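Side-chain contacts in maltose/maltodextrin-binding protein (Thermus thermophilus, PDB 2GH9), which binds the trisaccharide maltotriose and probably hands malto-oligosaccharides to a membrane transporter as a periplasmic solute-binding protein: residues 11-16 / 303-308; 97-102 / 107-112; 132-137 / 147-152; 263-268 / 343-348. All coordinates share one frame; numbering follows the deposited sequence.

Interaction 1: residues 11-16 / 303-308; sequences GPELEW and GGRIPV. With GLC (alpha-D-glucopyranose), chain B.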
loop_
_atom_site.group_PDB
_atom_site.type_symbol
_atom_site.label_atom_id
_atom_site.label_comp_id
_atom_site.label_asym_id
_atom_site.label_seq_id
_atom_site.Cartn_x
_atom_site.Cartn_y
_atom_site.Cartn_z
ATOM N N GLY A 11 -8.017 14.011 -3.875
ATOM C CA GLY A 11 -7.259 15.175 -3.518
ATOM C C GLY A 11 -6.301 15.630 -4.599
ATOM O O GLY A 11 -6.626 15.557 -5.794
ATOM N N PRO A 12 -5.132 16.142 -4.181
ATOM C CA PRO A 12 -4.061 16.529 -5.108
ATOM C C PRO A 12 -3.654 15.449 -6.122
ATOM O O PRO A 12 -3.353 15.780 -7.288
ATOM C CB PRO A 12 -2.914 16.868 -4.176
ATOM C CG PRO A 12 -3.589 17.370 -2.947
ATOM C CD PRO A 12 -4.757 16.436 -2.782
ATOM N N GLU A 13 -3.649 14.175 -5.710
ATOM C CA GLU A 13 -3.288 13.103 -6.650
ATOM C C GLU A 13 -4.273 12.993 -7.782
ATOM O O GLU A 13 -3.867 12.839 -8.945
ATOM C CB GLU A 13 -3.176 11.747 -5.957
ATOM C CG GLU A 13 -1.958 11.585 -5.072
ATOM C CD GLU A 13 -1.847 10.173 -4.503
ATOM O OE1 GLU A 13 -2.848 9.440 -4.538
ATOM O OE2 GLU A 13 -0.759 9.781 -4.020
ATOM N N LEU A 14 -5.555 13.055 -7.434
ATOM C CA LEU A 14 -6.640 13.046 -8.401
ATOM C C LEU A 14 -6.558 14.260 -9.324
ATOM O O LEU A 14 -6.799 14.141 -10.525
ATOM C CB LEU A 14 -8.010 13.032 -7.698
ATOM C CG LEU A 14 -9.252 13.010 -8.595
ATOM C CD1 LEU A 14 -9.268 11.756 -9.488
ATOM C CD2 LEU A 14 -10.539 13.133 -7.751
ATOM N N GLU A 15 -6.238 15.422 -8.755
ATOM C CA GLU A 15 -6.140 16.634 -9.559
ATOM C C GLU A 15 -5.020 16.525 -10.611
ATOM O O GLU A 15 -5.215 16.908 -11.759
ATOM C CB GLU A 15 -6.008 17.889 -8.686
ATOM C CG GLU A 15 -6.750 19.092 -9.278
ATOM C CD GLU A 15 -8.285 18.927 -9.322
ATOM O OE1 GLU A 15 -8.908 18.780 -8.248
ATOM O OE2 GLU A 15 -8.884 18.949 -10.424
ATOM N N TRP A 16 -3.879 15.963 -10.228
ATOM C CA TRP A 16 -2.814 15.631 -11.195
ATOM C C TRP A 16 -3.320 14.734 -12.338
ATOM O O TRP A 16 -3.073 15.011 -13.521
ATOM C CB TRP A 16 -1.638 14.955 -10.465
ATOM C CG TRP A 16 -0.557 14.326 -11.334
ATOM C CD1 TRP A 16 0.597 14.909 -11.748
ATOM C CD2 TRP A 16 -0.519 12.982 -11.829
ATOM N NE1 TRP A 16 1.355 14.023 -12.455
ATOM C CE2 TRP A 16 0.692 12.832 -12.533
ATOM C CE3 TRP A 16 -1.383 11.890 -11.739
ATOM C CZ2 TRP A 16 1.047 11.645 -13.160
ATOM C CZ3 TRP A 16 -1.019 10.705 -12.352
ATOM C CH2 TRP A 16 0.184 10.598 -13.052
ATOM N N GLY A 303 1.498 14.811 -4.103
ATOM C CA GLY A 303 1.126 13.884 -3.039
ATOM C C GLY A 303 2.318 13.447 -2.217
ATOM O O GLY A 303 2.736 14.153 -1.279
ATOM N N GLY A 304 2.851 12.278 -2.543
ATOM C CA GLY A 304 4.052 11.785 -1.893
ATOM C C GLY A 304 4.565 10.392 -2.192
ATOM O O GLY A 304 5.583 9.977 -1.620
ATOM N N ARG A 305 3.897 9.651 -3.065
ATOM C CA ARG A 305 4.360 8.300 -3.410
ATOM C C ARG A 305 5.669 8.401 -4.200
ATOM O O ARG A 305 5.902 9.377 -4.907
ATOM C CB ARG A 305 3.306 7.527 -4.218
ATOM C CG ARG A 305 1.945 7.475 -3.545
ATOM C CD ARG A 305 1.035 6.604 -4.292
ATOM N NE ARG A 305 -0.365 6.997 -4.156
ATOM C CZ ARG A 305 -1.364 6.157 -3.941
ATOM N NH1 ARG A 305 -1.153 4.844 -3.808
ATOM N NH2 ARG A 305 -2.592 6.620 -3.864
ATOM N N ILE A 306 6.527 7.417 -4.033
ATOM C CA ILE A 306 7.928 7.551 -4.464
ATOM C C ILE A 306 8.085 7.011 -5.884
ATOM O O ILE A 306 7.691 5.885 -6.144
ATOM C CB ILE A 306 8.873 6.809 -3.493
ATOM C CG1 ILE A 306 8.589 7.230 -2.031
ATOM C CG2 ILE A 306 10.381 7.026 -3.862
ATOM C CD1 ILE A 306 8.457 8.757 -1.820
ATOM N N PRO A 307 8.650 7.807 -6.814
ATOM C CA PRO A 307 8.918 7.253 -8.165
ATOM C C PRO A 307 9.713 5.948 -8.170
ATOM O O PRO A 307 10.618 5.767 -7.355
ATOM C CB PRO A 307 9.725 8.367 -8.845
ATOM C CG PRO A 307 9.218 9.613 -8.188
ATOM C CD PRO A 307 9.018 9.228 -6.734
ATOM N N VAL A 308 9.356 5.027 -9.062
ATOM C CA VAL A 308 10.160 3.824 -9.261
ATOM C C VAL A 308 11.215 4.031 -10.387
ATOM O O VAL A 308 11.978 3.117 -10.708
ATOM C CB VAL A 308 9.295 2.583 -9.540
ATOM C CG1 VAL A 308 8.387 2.291 -8.312
ATOM C CG2 VAL A 308 8.484 2.773 -10.786
HETATM C C1 GLC B . -6.704 5.189 -1.050
HETATM C C2 GLC B . -5.255 5.249 -1.528
HETATM C C3 GLC B . -4.657 3.856 -1.519
HETATM C C4 GLC B . -4.767 3.261 -0.106
HETATM C C5 GLC B . -6.229 3.219 0.366
HETATM C C6 GLC B . -6.332 2.793 1.843
HETATM O O1 GLC B . -7.475 4.518 -2.044
HETATM O O2 GLC B . -5.170 5.856 -2.836
HETATM O O3 GLC B . -3.290 3.859 -1.964
HETATM O O4 GLC B . -4.356 1.906 -0.150
HETATM O O5 GLC B . -6.812 4.511 0.208
HETATM O O6 GLC B . -7.695 2.808 2.309
HETATM O O HOH W 1 1.684 10.787 -4.708
#
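R305 reaches from the loop after G303 to E13 near the start of helix 11-26, and its side chain can be walked atom by atom. From CB the chain runs extended as far as NE, crossing the E13 side chain at about a right angle. CG and CD pass alongside the carboxylate, with R305 CG 3.6 Å from E13 OE2. NE then donates to E13 OE2 at 2.8 Å, while NH2 donates to E13 OE1 at 2.9 Å. Both bonds are nearly straight, and the grip is side-on: guanidinium and carboxylate planes lie only 26° apart, with OE1 offering its syn lone pair. At the tip the same group turns to the sugar. NH2 gives a bond to O2 of the chain B glucose at 2.9 Å, and NH1 to its O3 at 3.0 Å; NH1 also has a salt bridge to E113. A water donates to E13 OE2 at 2.7 Å and accepts from G304 N, tying the carboxylate to the loop backbone as well. E13 is thus a second-shell residue: its bidentate salt bridge holds the guanidinium flat and fixes its rotation, leaving NH1 and NH2 aimed at two neighbouring sugar hydroxyls.

Interaction 2: residues 97-102 / 107-112; sequences EAFTFG and GLPAFA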
loop_
_atom_site.group_PDB
_atom_site.type_symbol
_atom_site.label_atom_id
_atom_site.label_comp_id
_atom_site.label_asym_id
_atom_site.label_seq_id
_atom_site.Cartn_x
_atom_site.Cartn_y
_atom_site.Cartn_z
ATOM N N GLU A 97 9.926 -6.428 -11.109
ATOM C CA GLU A 97 9.522 -7.742 -10.620
ATOM C C GLU A 97 8.090 -7.732 -10.091
ATOM O O GLU A 97 7.352 -8.694 -10.293
ATOM C CB GLU A 97 10.471 -8.247 -9.521
ATOM C CG GLU A 97 11.886 -8.606 -9.987
ATOM C CD GLU A 97 12.866 -8.798 -8.819
ATOM O OE1 GLU A 97 12.882 -9.898 -8.204
ATOM O OE2 GLU A 97 13.629 -7.848 -8.507
ATOM N N ALA A 98 7.694 -6.652 -9.408
ATOM C CA ALA A 98 6.327 -6.545 -8.867
ATOM C C ALA A 98 5.258 -6.684 -9.970
ATOM O O ALA A 98 4.209 -7.277 -9.749
ATOM C CB ALA A 98 6.149 -5.220 -8.134
ATOM N N PHE A 99 5.528 -6.129 -11.153
ATOM C CA PHE A 99 4.551 -6.153 -12.239
ATOM C C PHE A 99 4.823 -7.190 -13.314
ATOM O O PHE A 99 4.191 -7.161 -14.375
ATOM C CB PHE A 99 4.394 -4.746 -12.835
ATOM C CG PHE A 99 3.360 -3.949 -12.127
ATOM C CD1 PHE A 99 2.051 -3.955 -12.561
ATOM C CD2 PHE A 99 3.677 -3.260 -10.954
ATOM C CE1 PHE A 99 1.081 -3.258 -11.867
ATOM C CE2 PHE A 99 2.706 -2.566 -10.252
ATOM C CZ PHE A 99 1.421 -2.561 -10.698
ATOM N N THR A 100 5.742 -8.114 -13.016
ATOM C CA THR A 100 6.052 -9.249 -13.895
ATOM C C THR A 100 5.347 -10.514 -13.387
ATOM O O THR A 100 5.429 -10.872 -12.201
ATOM C CB THR A 100 7.565 -9.446 -14.026
ATOM O OG1 THR A 100 8.137 -8.279 -14.628
ATOM C CG2 THR A 100 7.915 -10.686 -14.882
ATOM N N PHE A 101 4.602 -11.141 -14.290
ATOM C CA PHE A 101 3.893 -12.385 -14.019
ATOM C C PHE A 101 3.854 -13.273 -15.275
ATOM O O PHE A 101 3.567 -12.806 -16.377
ATOM C CB PHE A 101 2.480 -12.103 -13.532
ATOM C CG PHE A 101 1.817 -13.296 -12.903
ATOM C CD1 PHE A 101 2.219 -13.738 -11.643
ATOM C CD2 PHE A 101 0.823 -14.000 -13.583
ATOM C CE1 PHE A 101 1.633 -14.843 -11.063
ATOM C CE2 PHE A 101 0.220 -15.104 -13.011
ATOM C CZ PHE A 101 0.615 -15.526 -11.746
ATOM N N GLY A 102 4.144 -14.555 -15.099
ATOM C CA GLY A 102 4.253 -15.473 -16.235
ATOM C C GLY A 102 5.414 -15.107 -17.149
ATOM O O GLY A 102 5.364 -15.355 -18.360
ATOM N N GLY A 107 2.075 -4.453 -16.478
ATOM C CA GLY A 107 1.665 -3.070 -16.251
ATOM C C GLY A 107 2.898 -2.206 -16.203
ATOM O O GLY A 107 4.018 -2.705 -16.269
ATOM N N LEU A 108 2.697 -0.901 -16.140
ATOM C CA LEU A 108 3.812 0.050 -16.086
ATOM C C LEU A 108 4.003 0.468 -14.641
ATOM O O LEU A 108 3.131 1.153 -14.113
ATOM C CB LEU A 108 3.517 1.287 -16.923
ATOM C CG LEU A 108 3.153 1.051 -18.393
ATOM C CD1 LEU A 108 2.928 2.393 -19.067
ATOM C CD2 LEU A 108 4.235 0.256 -19.080
ATOM N N PRO A 109 5.127 0.047 -14.006
ATOM C CA PRO A 109 5.395 0.392 -12.622
ATOM C C PRO A 109 5.649 1.887 -12.485
ATOM O O PRO A 109 6.413 2.470 -13.274
ATOM C CB PRO A 109 6.669 -0.401 -12.280
ATOM C CG PRO A 109 6.842 -1.388 -13.357
ATOM C CD PRO A 109 6.216 -0.778 -14.568
ATOM N N ALA A 110 5.009 2.509 -11.500
ATOM C CA ALA A 110 5.040 3.962 -11.388
ATOM C C ALA A 110 5.566 4.443 -10.045
ATOM O O ALA A 110 6.517 5.231 -9.996
ATOM C CB ALA A 110 3.643 4.544 -11.683
ATOM N N PHE A 111 4.945 3.985 -8.957
ATOM C CA PHE A 111 5.232 4.519 -7.626
ATOM C C PHE A 111 5.438 3.423 -6.605
ATOM O O PHE A 111 4.844 2.336 -6.702
ATOM C CB PHE A 111 4.087 5.428 -7.163
ATOM C CG PHE A 111 3.613 6.389 -8.217
ATOM C CD1 PHE A 111 4.417 7.446 -8.614
ATOM C CD2 PHE A 111 2.371 6.237 -8.807
ATOM C CE1 PHE A 111 3.992 8.327 -9.613
ATOM C CE2 PHE A 111 1.942 7.127 -9.788
ATOM C CZ PHE A 111 2.763 8.170 -10.185
ATOM N N ALA A 112 6.317 3.688 -5.653
ATOM C CA ALA A 112 6.548 2.789 -4.541
ATOM C C ALA A 112 6.032 3.448 -3.277
ATOM O O ALA A 112 6.014 4.676 -3.161
ATOM C CB ALA A 112 8.028 2.455 -4.422
#
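F99, whose side chain lies against G107 and P109, is the residue that leaves helix 93-98, and the bond T100 N to E97 O, 3.2 Å, closes the backbone turn around it. No hydrogen bond links 97-102 to 107-112; what joins them is the F99 side chain packed against backbone and proline. With chi1 at -88° the ring swings out so that CD1 comes 3.8 Å from G107 CA and 3.9 Å from G107 N. The CB of F99 touches both partners, lying 4.0 Å from G107 O and 4.2 Å from P109 CG, so the glycine is met by the base of the side chain as well as by the ring, and the pyrrolidine by the base. The approach is possible because G107 has no side chain; a CB there would run into F99 CD1. The N and O of G107 are both buried by this contact, with no polar partner in the model. Farther along, A110 and F111 both face Q269 in a classic beta bulge. The contact lies at the base of the hairpin of strands 100-101 and 104-113, where F99 shares a backbone bond with M106; its ring also reaches V67 on helix 67-72 and V268 and V272 on strand 265-273, filling the space between helix and sheet.

Interaction 3: residues 132-137 / 147-152; sequences EEFLAL and FGFLYN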
loop_
_atom_site.group_PDB
_atom_site.type_symbol
_atom_site.label_atom_id
_atom_site.label_comp_id
_atom_site.label_asym_id
_atom_site.label_seq_id
_atom_site.Cartn_x
_atom_site.Cartn_y
_atom_site.Cartn_z
ATOM N N GLU A 132 9.685 2.525 23.969
ATOM C CA GLU A 132 9.313 2.996 25.308
ATOM C C GLU A 132 9.065 4.508 25.271
ATOM O O GLU A 132 8.136 5.022 25.888
ATOM C CB GLU A 132 10.412 2.635 26.326
ATOM C CG GLU A 132 10.538 1.112 26.676
ATOM C CD GLU A 132 11.137 0.222 25.571
ATOM O OE1 GLU A 132 12.026 0.681 24.809
ATOM O OE2 GLU A 132 10.713 -0.968 25.478
ATOM N N GLU A 133 9.905 5.201 24.519
ATOM C CA GLU A 133 9.769 6.633 24.302
ATOM C C GLU A 133 8.493 6.987 23.510
ATOM O O GLU A 133 7.829 7.976 23.799
ATOM C CB GLU A 133 10.993 7.128 23.542
ATOM C CG GLU A 133 11.471 8.477 23.951
ATOM C CD GLU A 133 12.771 8.833 23.285
ATOM O OE1 GLU A 133 13.758 9.066 24.008
ATOM O OE2 GLU A 133 12.812 8.869 22.049
ATOM N N PHE A 134 8.174 6.164 22.511
ATOM C CA PHE A 134 6.954 6.291 21.715
ATOM C C PHE A 134 5.727 6.069 22.572
ATOM O O PHE A 134 4.793 6.853 22.522
ATOM C CB PHE A 134 6.952 5.272 20.560
ATOM C CG PHE A 134 5.580 5.025 19.956
ATOM C CD1 PHE A 134 5.053 5.901 19.006
ATOM C CD2 PHE A 134 4.842 3.901 20.313
ATOM C CE1 PHE A 134 3.800 5.678 18.458
ATOM C CE2 PHE A 134 3.605 3.669 19.758
ATOM C CZ PHE A 134 3.082 4.564 18.824
ATOM N N LEU A 135 5.743 4.974 23.330
ATOM C CA LEU A 135 4.650 4.611 24.204
ATOM C C LEU A 135 4.336 5.715 25.196
ATOM O O LEU A 135 3.179 6.117 25.324
ATOM C CB LEU A 135 4.943 3.299 24.940
ATOM C CG LEU A 135 3.835 2.782 25.865
ATOM C CD1 LEU A 135 2.481 2.680 25.145
ATOM C CD2 LEU A 135 4.265 1.432 26.471
ATOM N N ALA A 136 5.370 6.215 25.864
ATOM C CA ALA A 136 5.219 7.276 26.867
ATOM C C ALA A 136 4.629 8.554 26.261
ATOM O O ALA A 136 3.708 9.151 26.824
ATOM C CB ALA A 136 6.558 7.574 27.531
ATOM N N LEU A 137 5.151 8.943 25.101
ATOM C CA LEU A 137 4.652 10.087 24.344
ATOM C C LEU A 137 3.196 9.921 23.889
ATOM O O LEU A 137 2.385 10.829 24.076
ATOM C CB LEU A 137 5.539 10.320 23.129
ATOM C CG LEU A 137 5.298 11.516 22.216
ATOM C CD1 LEU A 137 5.408 12.824 23.001
ATOM C CD2 LEU A 137 6.292 11.490 21.037
ATOM N N PHE A 147 -5.386 12.818 20.364
ATOM C CA PHE A 147 -4.885 11.446 20.330
ATOM C C PHE A 147 -3.384 11.436 20.096
ATOM O O PHE A 147 -2.862 12.233 19.309
ATOM C CB PHE A 147 -5.594 10.653 19.235
ATOM C CG PHE A 147 -7.059 10.438 19.489
ATOM C CD1 PHE A 147 -7.496 9.336 20.220
ATOM C CD2 PHE A 147 -8.006 11.329 18.991
ATOM C CE1 PHE A 147 -8.854 9.127 20.455
ATOM C CE2 PHE A 147 -9.366 11.128 19.227
ATOM C CZ PHE A 147 -9.784 10.018 19.957
ATOM N N GLY A 148 -2.680 10.553 20.794
ATOM C CA GLY A 148 -1.230 10.418 20.588
ATOM C C GLY A 148 -0.898 9.517 19.401
ATOM O O GLY A 148 0.053 9.787 18.671
ATOM N N PHE A 149 -1.669 8.436 19.245
ATOM C CA PHE A 149 -1.475 7.471 18.173
ATOM C C PHE A 149 -2.746 6.748 17.740
ATOM O O PHE A 149 -3.470 6.160 18.552
ATOM C CB PHE A 149 -0.415 6.435 18.552
ATOM C CG PHE A 149 -0.251 5.359 17.531
ATOM C CD1 PHE A 149 0.277 5.654 16.271
ATOM C CD2 PHE A 149 -0.617 4.049 17.807
ATOM C CE1 PHE A 149 0.410 4.670 15.329
ATOM C CE2 PHE A 149 -0.463 3.058 16.854
ATOM C CZ PHE A 149 0.046 3.375 15.620
ATOM N N LEU A 150 -2.995 6.776 16.429
ATOM C CA LEU A 150 -4.115 6.105 15.840
ATOM C C LEU A 150 -3.684 5.505 14.504
ATOM O O LEU A 150 -2.776 6.016 13.859
ATOM C CB LEU A 150 -5.286 7.070 15.627
ATOM C CG LEU A 150 -6.024 7.621 16.867
ATOM C CD1 LEU A 150 -7.175 8.568 16.416
ATOM C CD2 LEU A 150 -6.543 6.457 17.716
ATOM N N TYR A 151 -4.343 4.423 14.122
ATOM C CA TYR A 151 -4.134 3.800 12.804
ATOM C C TYR A 151 -5.264 2.820 12.492
ATOM O O TYR A 151 -6.058 2.472 13.375
ATOM C CB TYR A 151 -2.741 3.116 12.713
ATOM C CG TYR A 151 -2.653 1.706 13.265
ATOM C CD1 TYR A 151 -2.800 1.464 14.625
ATOM C CD2 TYR A 151 -2.380 0.615 12.432
ATOM C CE1 TYR A 151 -2.727 0.194 15.139
ATOM C CE2 TYR A 151 -2.303 -0.683 12.944
ATOM C CZ TYR A 151 -2.476 -0.873 14.316
ATOM O OH TYR A 151 -2.401 -2.104 14.885
ATOM N N ASN A 152 -5.318 2.374 11.239
ATOM C CA ASN A 152 -6.300 1.387 10.798
ATOM C C ASN A 152 -6.009 0.004 11.388
ATOM O O ASN A 152 -5.533 -0.892 10.715
ATOM C CB ASN A 152 -6.357 1.359 9.260
ATOM C CG ASN A 152 -7.555 0.630 8.726
ATOM O OD1 ASN A 152 -8.422 0.157 9.479
ATOM N ND2 ASN A 152 -7.626 0.535 7.389
#
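F134 and F149 meet as a T-shaped pair: the phenyl of F134 comes edge-on to the face of F149, with ring planes 76° apart and centroids separated by 5.3 Å. The leading atom is F134 CZ, which stands over the F149 ring not at its middle but toward the rim where the ring joins its own chain. It is therefore nearest to F149 CG, at 3.7 Å, and also touches F149 CB at 4.0 Å. F134 CE1 follows behind it, 4.1 Å from F149 CD1. The two side chains cross at about a right angle. On the helix, F134 has CG opposite the backbone N across the CA-CB bond (chi1 162°), and this carries the end of the ring over to the strand although its CB does not aim there; F149, with a similar first torsion, points its CB toward the helix. No polar atom takes part. F252 adds a third ring, edge-to-face with F134 and also touching F149, and W131 and M229 close in around F134. Just before F149 the chain turns a corner at G148, whose N bonds to T142 OG1. The result is an aromatic cluster between helix 131-141 and the weakly bonded strand at about 149-150, at the outer end of the four-stranded sheet: ordinary helix-on-sheet packing of the alpha/beta kind used by periplasmic binding proteins.

Interaction 4: residues 263-268 / 343-348; sequences GPFLGV and KVWGPW. With GLC (alpha-D-glucopyranose), chain C.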
loop_
_atom_site.group_PDB
_atom_site.type_symbol
_atom_site.label_atom_id
_atom_site.label_comp_id
_atom_site.label_asym_id
_atom_site.label_seq_id
_atom_site.Cartn_x
_atom_site.Cartn_y
_atom_site.Cartn_z
ATOM N N GLY A 263 9.218 -3.987 10.026
ATOM C CA GLY A 263 9.400 -3.745 8.593
ATOM C C GLY A 263 8.084 -3.906 7.852
ATOM O O GLY A 263 7.447 -4.964 7.939
ATOM N N PRO A 264 7.673 -2.880 7.097
ATOM C CA PRO A 264 6.375 -2.922 6.405
ATOM C C PRO A 264 6.422 -3.639 5.049
ATOM O O PRO A 264 7.502 -3.875 4.533
ATOM C CB PRO A 264 6.082 -1.431 6.173
ATOM C CG PRO A 264 7.474 -0.862 5.897
ATOM C CD PRO A 264 8.395 -1.614 6.832
ATOM N N PHE A 265 5.248 -3.934 4.476
ATOM C CA PHE A 265 5.143 -4.253 3.060
ATOM C C PHE A 265 5.600 -3.072 2.197
ATOM O O PHE A 265 5.321 -1.918 2.507
ATOM C CB PHE A 265 3.699 -4.576 2.646
ATOM C CG PHE A 265 3.220 -5.966 3.000
ATOM C CD1 PHE A 265 3.955 -7.090 2.646
ATOM C CD2 PHE A 265 1.979 -6.140 3.610
ATOM C CE1 PHE A 265 3.484 -8.373 2.916
ATOM C CE2 PHE A 265 1.490 -7.428 3.878
ATOM C CZ PHE A 265 2.256 -8.545 3.536
ATOM N N LEU A 266 6.305 -3.385 1.115
ATOM C CA LEU A 266 6.552 -2.461 0.026
ATOM C C LEU A 266 5.495 -2.769 -1.012
ATOM O O LEU A 266 5.193 -3.938 -1.298
ATOM C CB LEU A 266 7.977 -2.608 -0.532
ATOM C CG LEU A 266 9.075 -2.497 0.540
ATOM C CD1 LEU A 266 10.456 -2.871 0.009
ATOM C CD2 LEU A 266 9.117 -1.100 1.163
ATOM N N GLY A 267 4.861 -1.719 -1.495
ATOM C CA GLY A 267 3.834 -1.840 -2.498
ATOM C C GLY A 267 4.302 -1.059 -3.693
ATOM O O GLY A 267 4.886 -0.000 -3.539
ATOM N N VAL A 268 4.038 -1.587 -4.879
ATOM C CA VAL A 268 4.280 -0.861 -6.108
ATOM C C VAL A 268 2.946 -0.611 -6.777
ATOM O O VAL A 268 2.169 -1.551 -7.014
ATOM C CB VAL A 268 5.236 -1.616 -7.056
ATOM C CG1 VAL A 268 5.490 -0.793 -8.282
ATOM C CG2 VAL A 268 6.531 -1.952 -6.345
ATOM N N LYS A 343 -6.530 -14.506 -1.627
ATOM C CA LYS A 343 -7.178 -15.372 -0.630
ATOM C C LYS A 343 -6.777 -15.064 0.821
ATOM O O LYS A 343 -7.542 -15.347 1.743
ATOM C CB LYS A 343 -6.872 -16.855 -0.924
ATOM C CG LYS A 343 -7.725 -17.493 -2.028
ATOM C CD LYS A 343 -7.006 -17.525 -3.372
ATOM C CE LYS A 343 -7.593 -18.594 -4.320
ATOM N NZ LYS A 343 -6.877 -18.583 -5.647
ATOM N N VAL A 344 -5.594 -14.490 1.031
ATOM C CA VAL A 344 -5.046 -14.316 2.397
ATOM C C VAL A 344 -5.644 -13.130 3.162
ATOM O O VAL A 344 -5.942 -13.246 4.342
ATOM C CB VAL A 344 -3.513 -14.227 2.371
ATOM C CG1 VAL A 344 -2.949 -13.927 3.784
ATOM C CG2 VAL A 344 -2.922 -15.540 1.836
ATOM N N TRP A 345 -5.847 -12.006 2.479
ATOM C CA TRP A 345 -6.224 -10.754 3.137
ATOM C C TRP A 345 -7.501 -10.857 3.977
ATOM O O TRP A 345 -7.591 -10.285 5.071
ATOM C CB TRP A 345 -6.416 -9.641 2.095
ATOM C CG TRP A 345 -5.219 -9.290 1.245
ATOM C CD1 TRP A 345 -5.138 -9.360 -0.115
ATOM C CD2 TRP A 345 -3.961 -8.737 1.687
ATOM N NE1 TRP A 345 -3.924 -8.921 -0.542
ATOM C CE2 TRP A 345 -3.175 -8.527 0.534
ATOM C CE3 TRP A 345 -3.427 -8.406 2.938
ATOM C CZ2 TRP A 345 -1.882 -8.001 0.591
ATOM C CZ3 TRP A 345 -2.147 -7.903 2.996
ATOM C CH2 TRP A 345 -1.384 -7.699 1.822
ATOM N N GLY A 346 -8.510 -11.539 3.450
ATOM C CA GLY A 346 -9.800 -11.635 4.141
ATOM C C GLY A 346 -9.701 -12.313 5.506
ATOM O O GLY A 346 -9.990 -11.677 6.526
ATOM N N PRO A 347 -9.304 -13.601 5.535
ATOM C CA PRO A 347 -9.131 -14.307 6.816
ATOM C C PRO A 347 -8.071 -13.676 7.727
ATOM O O PRO A 347 -8.209 -13.734 8.954
ATOM C CB PRO A 347 -8.692 -15.708 6.388
ATOM C CG PRO A 347 -9.185 -15.851 4.969
ATOM C CD PRO A 347 -9.027 -14.481 4.389
ATOM N N TRP A 348 -7.028 -13.084 7.129
ATOM C CA TRP A 348 -5.975 -12.411 7.904
ATOM C C TRP A 348 -6.536 -11.231 8.662
ATOM O O TRP A 348 -6.277 -11.085 9.857
ATOM C CB TRP A 348 -4.827 -11.975 6.981
ATOM C CG TRP A 348 -3.583 -11.448 7.646
ATOM C CD1 TRP A 348 -3.300 -11.384 8.989
ATOM C CD2 TRP A 348 -2.428 -10.948 6.976
ATOM N NE1 TRP A 348 -2.041 -10.872 9.187
ATOM C CE2 TRP A 348 -1.477 -10.606 7.969
ATOM C CE3 TRP A 348 -2.096 -10.763 5.630
ATOM C CZ2 TRP A 348 -0.240 -10.071 7.654
ATOM C CZ3 TRP A 348 -0.867 -10.253 5.324
ATOM C CH2 TRP A 348 0.047 -9.902 6.324
HETATM C C1 GLC C . -3.315 -3.730 0.403
HETATM C C2 GLC C . -3.389 -4.587 -0.847
HETATM C C3 GLC C . -4.829 -4.980 -1.136
HETATM C C4 GLC C . -5.431 -5.629 0.104
HETATM C C5 GLC C . -5.299 -4.742 1.351
HETATM C C6 GLC C . -5.778 -5.423 2.641
HETATM O O2 GLC C . -2.831 -3.883 -1.972
HETATM O O3 GLC C . -4.874 -5.883 -2.236
HETATM O O4 GLC C . -6.801 -5.911 -0.175
HETATM O O5 GLC C . -3.926 -4.383 1.534
HETATM O O6 GLC C . -6.062 -4.419 3.623
#
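The maltotriose pocket has an indole as one of its walls, and this contact meets the rim of that wall: F265 at the start of strand 265-273 touches W345 and W348 on helix 341-357. W345 offers one face to the chain C glucose, whose C4 sits 3.6 Å above the ring plane, while the sugar's C6 lies 3.8 Å from W345 CE3. The far end of the same indole turns to protein. There F265 CE2 comes up at the edge, near the indole plane, 3.5 Å from W345 CH2, with the two six-membered rings inclined at 77°. W348, one helical turn on, brings its own CH2 to the same phenyl corner, 3.8 Å from both F265 CE2 and F265 CZ. The phenylalanine approaches both tryptophans from the opposite direction, and its CE2/CZ corner touches both indoles. With CG placed opposite the backbone N (chi1 -172°), W348 sends its ring across to F265. F160 stacks on F265 and F163 meets W348 edge-to-face, extending the aromatic layer. The polar bonds to this glucose come from D65, W66 and D155, and D65 also takes a weak bond from W345 NE1. The chemistry therefore divides along the indole: the face of W345 takes the sugar's carbons, and its CH2 end packs on F265 by apolar contact alone.

Overall arrangement
Interactions 1 and 4 serve the bound maltotriose from different ends of the groove, their centres 22 Å apart: one presents a guanidinium to the chain B glucose, the other an indole face to the chain C glucose. Interaction 2 lies between them structurally, because its strand 104-113 pairs with both 306-307 and 265-273 in one sheet. Its centre is 18 Å from interaction 1 and 16 Å from interaction 4; I306 O probably accepts from A112 N at 2.6 Å, and F99 CE2 packs 3.4 Å from V268 O. The F99 side chain is about 10 Å from a bound glucose. Interaction 3 stands apart in the four-stranded sheet, its nearest atoms about 10 Å from interaction 4.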